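Local coordinates for protein particle-associated lyase (Acinetobacter bacteriophage AP22, PDB 4Y9V) that binds the capsular polysaccharide of Acinetobacter baumannii and, as a trimeric phage tailspike lyase, probably cleaves it, at residues T438-L449 / W473-V484. Residues are numbered along the deposited sequence; the frame is centred on the assembly and turned at random. Where two conformers were deposited one is given.
Sequences TIRQSNALNEAL and WVEDGTIGRYTV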
ATOM      1  N   THR A 438      23.518  -9.224  -0.223  1.00  4.69           N
ATOM      2  CA  THR A 438      24.691  -9.791   0.441  1.00  4.77           C
ATOM      3  C   THR A 438      24.628  -9.444   1.936  1.00  4.88           C
ATOM      4  O   THR A 438      24.453  -8.279   2.281  1.00  5.54           O
ATOM      5  CB  THR A 438      25.997  -9.255  -0.144  1.00  5.42           C
ATOM      6  OG1 THR A 438      26.049  -9.625  -1.521  1.00  5.77           O
ATOM      7  CG2 THR A 438      27.219  -9.789   0.592  1.00  6.73           C
ATOM      8  N   ILE A 439      24.790 -10.450   2.781  0.80  4.72           N
ATOM      9  CA  ILE A 439      24.961 -10.268   4.226  0.80  4.94           C
ATOM     10  C   ILE A 439      26.352 -10.852   4.562  0.80  4.73           C
ATOM     11  O   ILE A 439      26.611 -12.014   4.232  0.80  5.36           O
ATOM     12  CB  ILE A 439      23.882 -10.974   5.035  0.80  5.36           C
ATOM     13  CG1 ILE A 439      22.447 -10.554   4.619  0.80  6.95           C
ATOM     14  CG2 ILE A 439      24.161 -10.798   6.541  0.80  7.64           C
ATOM     15  CD1 ILE A 439      22.122  -9.101   4.966  0.80  8.74           C
ATOM     16  N   ARG A 440      27.195 -10.061   5.233  1.00  4.73           N
ATOM     17  CA  ARG A 440      28.466 -10.529   5.723  1.00  5.04           C
ATOM     18  C   ARG A 440      28.561 -10.344   7.229  1.00  5.15           C
ATOM     19  O   ARG A 440      28.091  -9.345   7.765  1.00  6.48           O
ATOM     20  CB  ARG A 440      29.655  -9.802   5.098  1.00  5.56           C
ATOM     21  CG  ARG A 440      29.729  -9.860   3.569  1.00  6.02           C
ATOM     22  CD  ARG A 440      29.957 -11.227   3.001  1.00  5.79           C
ATOM     23  NE  ARG A 440      31.247 -11.854   3.334  1.00  5.63           N
ATOM     24  CZ  ARG A 440      32.351 -11.681   2.621  1.00  5.71           C
ATOM     25  NH1 ARG A 440      32.428 -10.825   1.631  1.00  5.91           N
ATOM     26  NH2 ARG A 440      33.433 -12.428   2.930  1.00  6.16           N
ATOM     27  N   GLN A 441      29.200 -11.289   7.894  1.00  5.19           N
ATOM     28  CA  GLN A 441      29.676 -11.086   9.265  1.00  5.54           C
ATOM     29  C   GLN A 441      30.967 -10.302   9.218  1.00  5.78           C
ATOM     30  O   GLN A 441      31.880 -10.626   8.455  1.00  6.87           O
ATOM     31  CB  GLN A 441      29.826 -12.422   9.985  1.00  5.98           C
ATOM     32  CG  GLN A 441      30.357 -12.282  11.400  1.00  6.23           C
ATOM     33  CD  GLN A 441      30.332 -13.602  12.160  1.00  6.48           C
ATOM     34  OE1 GLN A 441      29.548 -14.499  11.832  1.00  7.67           O
ATOM     35  NE2 GLN A 441      31.164 -13.694  13.182  1.00  6.87           N
ATOM     36  N   SER A 442      31.088  -9.268  10.043  1.00  5.85           N
ATOM     37  CA  SER A 442      32.322  -8.508  10.127  1.00  6.59           C
ATOM     38  C   SER A 442      33.454  -9.369  10.696  1.00  6.00           C
ATOM     39  O   SER A 442      33.265 -10.117  11.632  1.00  6.72           O
ATOM     40  CB  SER A 442      32.101  -7.340  11.092  1.00  8.05           C
ATOM     41  OG  SER A 442      33.290  -6.602  11.207  1.00  9.02           O
ATOM     42  N   ASN A 443      34.662  -9.124  10.178  1.00  6.53           N
ATOM     43  CA  ASN A 443      35.827  -9.729  10.824  1.00  6.63           C
ATOM     44  C   ASN A 443      35.991  -9.246  12.244  1.00  7.26           C
ATOM     45  O   ASN A 443      36.606  -9.971  13.066  1.00  8.59           O
ATOM     46  CB  ASN A 443      37.093  -9.488   9.994  1.00  7.44           C
ATOM     47  CG  ASN A 443      37.141 -10.467   8.842  1.00  7.51           C
ATOM     48  OD1 ASN A 443      36.853 -11.665   9.041  1.00 10.86           O
ATOM     49  ND2 ASN A 443      37.508 -10.062   7.665  1.00  8.60           N
ATOM     50  N   ALA A 444      35.445  -8.090  12.615  1.00  7.15           N
ATOM     51  CA  ALA A 444      35.561  -7.587  13.993  1.00  8.69           C
ATOM     52  C   ALA A 444      34.706  -8.380  14.955  1.00  8.51           C
ATOM     53  O   ALA A 444      34.909  -8.231  16.148  1.00 11.40           O
ATOM     54  CB  ALA A 444      35.186  -6.104  14.009  1.00 10.86           C
ATOM     55  N   LEU A 445      33.719  -9.165  14.506  1.00  7.87           N
ATOM     56  CA  LEU A 445      32.945 -10.022  15.361  1.00  7.58           C
ATOM     57  C   LEU A 445      33.670 -11.385  15.349  1.00  7.59           C
ATOM     58  O   LEU A 445      33.448 -12.216  14.461  1.00  7.85           O
ATOM     59  CB  LEU A 445      31.491 -10.147  14.918  1.00  7.66           C
ATOM     60  CG  LEU A 445      30.632 -11.003  15.837  1.00  8.41           C
ATOM     61  CD1 LEU A 445      30.583 -10.463  17.271  1.00  9.22           C
ATOM     62  CD2 LEU A 445      29.224 -11.082  15.290  1.00  9.07           C
ATOM     63  N   ASN A 446      34.602 -11.561  16.254  0.85  8.88           N
ATOM     64  CA  ASN A 446      35.510 -12.721  16.227  0.85  8.91           C
ATOM     65  C   ASN A 446      34.948 -13.812  17.139  0.85  9.04           C
ATOM     66  O   ASN A 446      35.581 -14.256  18.101  0.85 10.43           O
ATOM     67  CB  ASN A 446      36.926 -12.341  16.599  0.85 10.83           C
ATOM     68  CG  ASN A 446      37.896 -13.503  16.329  0.85 11.93           C
ATOM     69  OD1 ASN A 446      37.631 -14.521  15.667  0.85 12.08           O
ATOM     70  ND2 ASN A 446      39.045 -13.330  16.965  0.85 19.41           N
ATOM     71  N   GLU A 447      33.737 -14.260  16.815  1.00  8.61           N
ATOM     72  CA  GLU A 447      33.029 -15.348  17.483  1.00  9.22           C
ATOM     73  C   GLU A 447      31.889 -15.778  16.570  1.00  8.00           C
ATOM     74  O   GLU A 447      31.448 -15.008  15.733  1.00  8.45           O
ATOM     75  CB  GLU A 447      32.554 -14.979  18.855  1.00 11.32           C
ATOM     76  CG  GLU A 447      31.560 -13.858  18.840  1.00 12.79           C
ATOM     77  CD  GLU A 447      31.224 -13.356  20.205  1.00 15.80           C
ATOM     78  OE1 GLU A 447      32.078 -13.371  21.097  1.00 26.46           O
ATOM     79  OE2 GLU A 447      30.087 -12.917  20.432  1.00 13.05           O
ATOM     80  N   ALA A 448      31.442 -16.998  16.723  1.00  8.70           N
ATOM     81  CA  ALA A 448      30.341 -17.499  15.926  1.00  8.44           C
ATOM     82  C   ALA A 448      29.053 -16.754  16.325  1.00  7.96           C
ATOM     83  O   ALA A 448      28.781 -16.453  17.488  1.00  8.99           O
ATOM     84  CB  ALA A 448      30.167 -18.990  16.124  1.00 11.55           C
ATOM     85  N   LEU A 449      28.278 -16.452  15.292  0.65  8.16           N
ATOM     86  CA  LEU A 449      26.984 -15.799  15.400  0.65  7.74           C
ATOM     87  C   LEU A 449      25.989 -16.789  15.961  0.65  7.86           C
ATOM     88  O   LEU A 449      25.857 -17.884  15.407  0.65  9.03           O
ATOM     89  CB  LEU A 449      26.594 -15.274  14.001  0.65  7.82           C
ATOM     90  CG  LEU A 449      25.341 -14.404  14.004  0.65  7.40           C
ATOM     91  CD1 LEU A 449      25.603 -13.099  14.715  0.65  8.02           C
ATOM     92  CD2 LEU A 449      24.910 -14.174  12.567  0.65  7.51           C
ATOM     93  N   TRP A 473      23.705 -13.987  -1.233  1.00  4.47           N
ATOM     94  CA  TRP A 473      24.920 -14.555  -0.633  1.00  4.66           C
ATOM     95  C   TRP A 473      24.971 -14.130   0.829  1.00  4.59           C
ATOM     96  O   TRP A 473      24.669 -12.979   1.146  1.00  5.07           O
ATOM     97  CB  TRP A 473      26.165 -14.077  -1.354  1.00  4.98           C
ATOM     98  CG  TRP A 473      27.425 -14.762  -0.920  1.00  5.02           C
ATOM     99  CD1 TRP A 473      27.618 -16.087  -0.641  1.00  5.62           C
ATOM    100  CD2 TRP A 473      28.711 -14.136  -0.762  1.00  5.51           C
ATOM    101  NE1 TRP A 473      28.926 -16.327  -0.314  1.00  5.70           N
ATOM    102  CE2 TRP A 473      29.627 -15.156  -0.377  1.00  5.71           C
ATOM    103  CE3 TRP A 473      29.184 -12.823  -0.895  1.00  6.10           C
ATOM    104  CZ2 TRP A 473      30.979 -14.881  -0.150  1.00  6.72           C
ATOM    105  CZ3 TRP A 473      30.512 -12.552  -0.667  1.00  7.70           C
ATOM    106  CH2 TRP A 473      31.397 -13.583  -0.278  1.00  7.72           C
ATOM    107  N   VAL A 474      25.352 -15.061   1.705  1.00  4.71           N
ATOM    108  CA  VAL A 474      25.544 -14.829   3.140  1.00  4.73           C
ATOM    109  C   VAL A 474      26.845 -15.532   3.512  1.00  5.01           C
ATOM    110  O   VAL A 474      26.978 -16.718   3.241  1.00  5.68           O
ATOM    111  CB  VAL A 474      24.368 -15.394   3.955  1.00  5.22           C
ATOM    112  CG1 VAL A 474      24.624 -15.197   5.447  1.00  5.98           C
ATOM    113  CG2 VAL A 474      23.045 -14.782   3.536  1.00  5.91           C
ATOM    114  N   GLU A 475      27.797 -14.826   4.159  1.00  4.79           N
ATOM    115  CA  GLU A 475      29.063 -15.462   4.469  1.00  5.13           C
ATOM    116  C   GLU A 475      29.822 -14.657   5.538  1.00  5.05           C
ATOM    117  O   GLU A 475      29.668 -13.434   5.659  1.00  5.65           O
ATOM    118  CB  GLU A 475      29.902 -15.618   3.191  1.00  5.44           C
ATOM    119  CG  GLU A 475      31.161 -16.517   3.345  1.00  5.75           C
ATOM    120  CD  GLU A 475      30.830 -17.835   3.967  1.00  5.79           C
ATOM    121  OE1 GLU A 475      30.432 -18.766   3.227  1.00  6.73           O
ATOM    122  OE2 GLU A 475      30.913 -17.951   5.215  1.00  5.94           O
ATOM    123  N   ASP A 476      30.694 -15.367   6.244  1.00  5.07           N
ATOM    124  CA  ASP A 476      31.604 -14.721   7.188  1.00  5.19           C
ATOM    125  C   ASP A 476      32.564 -13.787   6.435  1.00  5.33           C
ATOM    126  O   ASP A 476      32.774 -13.919   5.234  1.00  6.13           O
ATOM    127  CB  ASP A 476      32.362 -15.779   7.989  1.00  5.43           C
ATOM    128  CG  ASP A 476      33.027 -15.253   9.257  1.00  5.68           C
ATOM    129  OD1 ASP A 476      32.714 -14.103   9.693  1.00  6.68           O
ATOM    130  OD2 ASP A 476      33.886 -15.995   9.815  1.00  6.71           O
ATOM    131  N   GLY A 477      33.178 -12.884   7.184  1.00  6.02           N
ATOM    132  CA  GLY A 477      34.106 -11.943   6.629  1.00  6.26           C
ATOM    133  C   GLY A 477      35.461 -12.563   6.244  1.00  5.86           C
ATOM    134  O   GLY A 477      36.193 -11.961   5.439  1.00  6.88           O
ATOM    135  N   THR A 478      35.769 -13.703   6.820  1.00  6.42           N
ATOM    136  CA  THR A 478      36.912 -14.545   6.463  1.00  6.26           C
ATOM    137  C   THR A 478      36.307 -15.868   6.067  1.00  6.17           C
ATOM    138  O   THR A 478      35.642 -16.523   6.887  1.00  6.90           O
ATOM    139  CB  THR A 478      37.895 -14.711   7.628  1.00  6.64           C
ATOM    140  OG1 THR A 478      38.537 -13.460   7.892  1.00  8.13           O
ATOM    141  CG2 THR A 478      38.963 -15.722   7.267  1.00  7.47           C
ATOM    142  N   ILE A 479      36.514 -16.276   4.812  1.00  6.90           N
ATOM    143  CA  ILE A 479      35.922 -17.523   4.348  1.00  8.30           C
ATOM    144  C   ILE A 479      36.556 -18.684   5.094  1.00  8.04           C
ATOM    145  O   ILE A 479      37.809 -18.809   5.140  1.00 10.94           O
ATOM    146  CB  ILE A 479      36.151 -17.713   2.829  1.00 12.01           C
ATOM    147  CG1 ILE A 479      35.877 -16.503   1.984  1.00 10.46           C
ATOM    148  CG2 ILE A 479      35.441 -18.988   2.392  1.00 16.74           C
ATOM    149  CD1 ILE A 479      34.488 -16.083   2.146  1.00 12.16           C
ATOM    150  N   GLY A 480      35.758 -19.516   5.727  1.00  7.76           N
ATOM    151  CA  GLY A 480      36.255 -20.642   6.485  1.00  8.76           C
ATOM    152  C   GLY A 480      36.572 -20.367   7.922  1.00  8.47           C
ATOM    153  O   GLY A 480      36.990 -21.291   8.634  1.00 10.71           O
ATOM    154  N   ARG A 481      36.359 -19.160   8.410  1.00  7.19           N
ATOM    155  CA  ARG A 481      36.571 -18.853   9.823  1.00  7.12           C
ATOM    156  C   ARG A 481      35.417 -19.377  10.626  1.00  7.26           C
ATOM    157  O   ARG A 481      35.534 -20.397  11.309  1.00  9.28           O
ATOM    158  CB  ARG A 481      36.825 -17.350  10.006  1.00  7.07           C
ATOM    159  CG  ARG A 481      36.989 -16.958  11.471  1.00  7.66           C
ATOM    160  CD  ARG A 481      37.193 -15.471  11.669  1.00  7.77           C
ATOM    161  NE  ARG A 481      35.953 -14.748  11.355  1.00  7.14           N
ATOM    162  CZ  ARG A 481      35.671 -13.529  11.838  1.00  7.01           C
ATOM    163  NH1 ARG A 481      36.535 -12.894  12.610  1.00  7.83           N
ATOM    164  NH2 ARG A 481      34.470 -13.001  11.548  1.00  6.90           N
ATOM    165  N   TYR A 482      34.223 -18.731  10.519  1.00  6.72           N
ATOM    166  CA  TYR A 482      33.014 -19.242  11.106  1.00  6.91           C
ATOM    167  C   TYR A 482      32.021 -19.508   9.991  1.00  6.76           C
ATOM    168  O   TYR A 482      32.017 -18.869   8.943  1.00  7.72           O
ATOM    169  CB  TYR A 482      32.368 -18.216  12.095  1.00  7.79           C
ATOM    170  CG  TYR A 482      33.316 -17.791  13.172  1.00  8.01           C
ATOM    171  CD1 TYR A 482      33.796 -18.693  14.112  1.00 10.18           C
ATOM    172  CD2 TYR A 482      33.803 -16.484  13.267  1.00  8.06           C
ATOM    173  CE1 TYR A 482      34.691 -18.334  15.108  1.00 11.07           C
ATOM    174  CE2 TYR A 482      34.706 -16.090  14.224  1.00  9.31           C
ATOM    175  CZ  TYR A 482      35.151 -17.024  15.139  1.00 10.01           C
ATOM    176  OH  TYR A 482      36.063 -16.732  16.136  1.00 13.55           O
ATOM    177  N   THR A 483      31.082 -20.427  10.281  1.00  7.20           N
ATOM    178  CA  THR A 483      29.847 -20.515   9.499  1.00  6.89           C
ATOM    179  C   THR A 483      28.882 -19.476  10.043  1.00  6.65           C
ATOM    180  O   THR A 483      28.646 -19.410  11.259  1.00  7.29           O
ATOM    181  CB  THR A 483      29.261 -21.928   9.618  1.00  7.64           C
ATOM    182  OG1 THR A 483      30.170 -22.799   8.925  1.00 10.45           O
ATOM    183  CG2 THR A 483      27.911 -22.017   8.990  1.00  8.33           C
ATOM    184  N   VAL A 484      28.307 -18.669   9.149  1.00  6.20           N
ATOM    185  CA  VAL A 484      27.169 -17.820   9.523  1.00  6.00           C
ATOM    186  C   VAL A 484      25.940 -18.720   9.478  1.00  5.87           C
ATOM    187  O   VAL A 484      25.642 -19.244   8.404  1.00  6.19           O
ATOM    188  CB  VAL A 484      27.011 -16.627   8.580  1.00  6.16           C
ATOM    189  CG1 VAL A 484      25.751 -15.869   8.923  1.00  6.78           C
ATOM    190  CG2 VAL A 484      28.254 -15.729   8.656  1.00  7.08           C
TER
HETATM  191  O   HOH W   1      29.166 -17.015  12.728  1.00  8.77           O
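Ile439 and Val474 are paired in parallel strands, whose axes run 9° apart over 438-441 and 473-476; Ile439 N donates to Trp473 O (3.0 Å), and Ile439 O accepts from Glu475 N. Arg440, bent at chi2 and chi3 (both -65°), folds back over the neighbouring strand. NE and NH2 both grip Asp476 O in the guanidinium plane, NH2 more closely (2.8 Å), and NE also meets Glu475 O, which takes Gln441 N from the opposite face of its carbonyl. Trp473 CH2 lies over one face of this guanidinium, the planes 48° apart. Beyond the strands, Arg481 holds Asp476 side-on through NE and NH2, one to each carboxylate oxygen, and reaches across to Ser442 O with NH2 and to Asn443 O with NH1 (3.0 Å). Asn443 OD1 lies over the centre of one face of this guanidinium, and Tyr482 CE2 over the opposite face, offset toward its rim. The other face of the Tyr482 ring covers the Glu447-Ala448 peptide. A water bridges Gln441 OE1, Leu449 N and Thr483 O. Stacked parallel strands, here continued by 405-409 alongside 438-441, are characteristic of successive coils of a pectin lyase-like right-handed beta-helix; side chains of the two loops extend the contact beyond them.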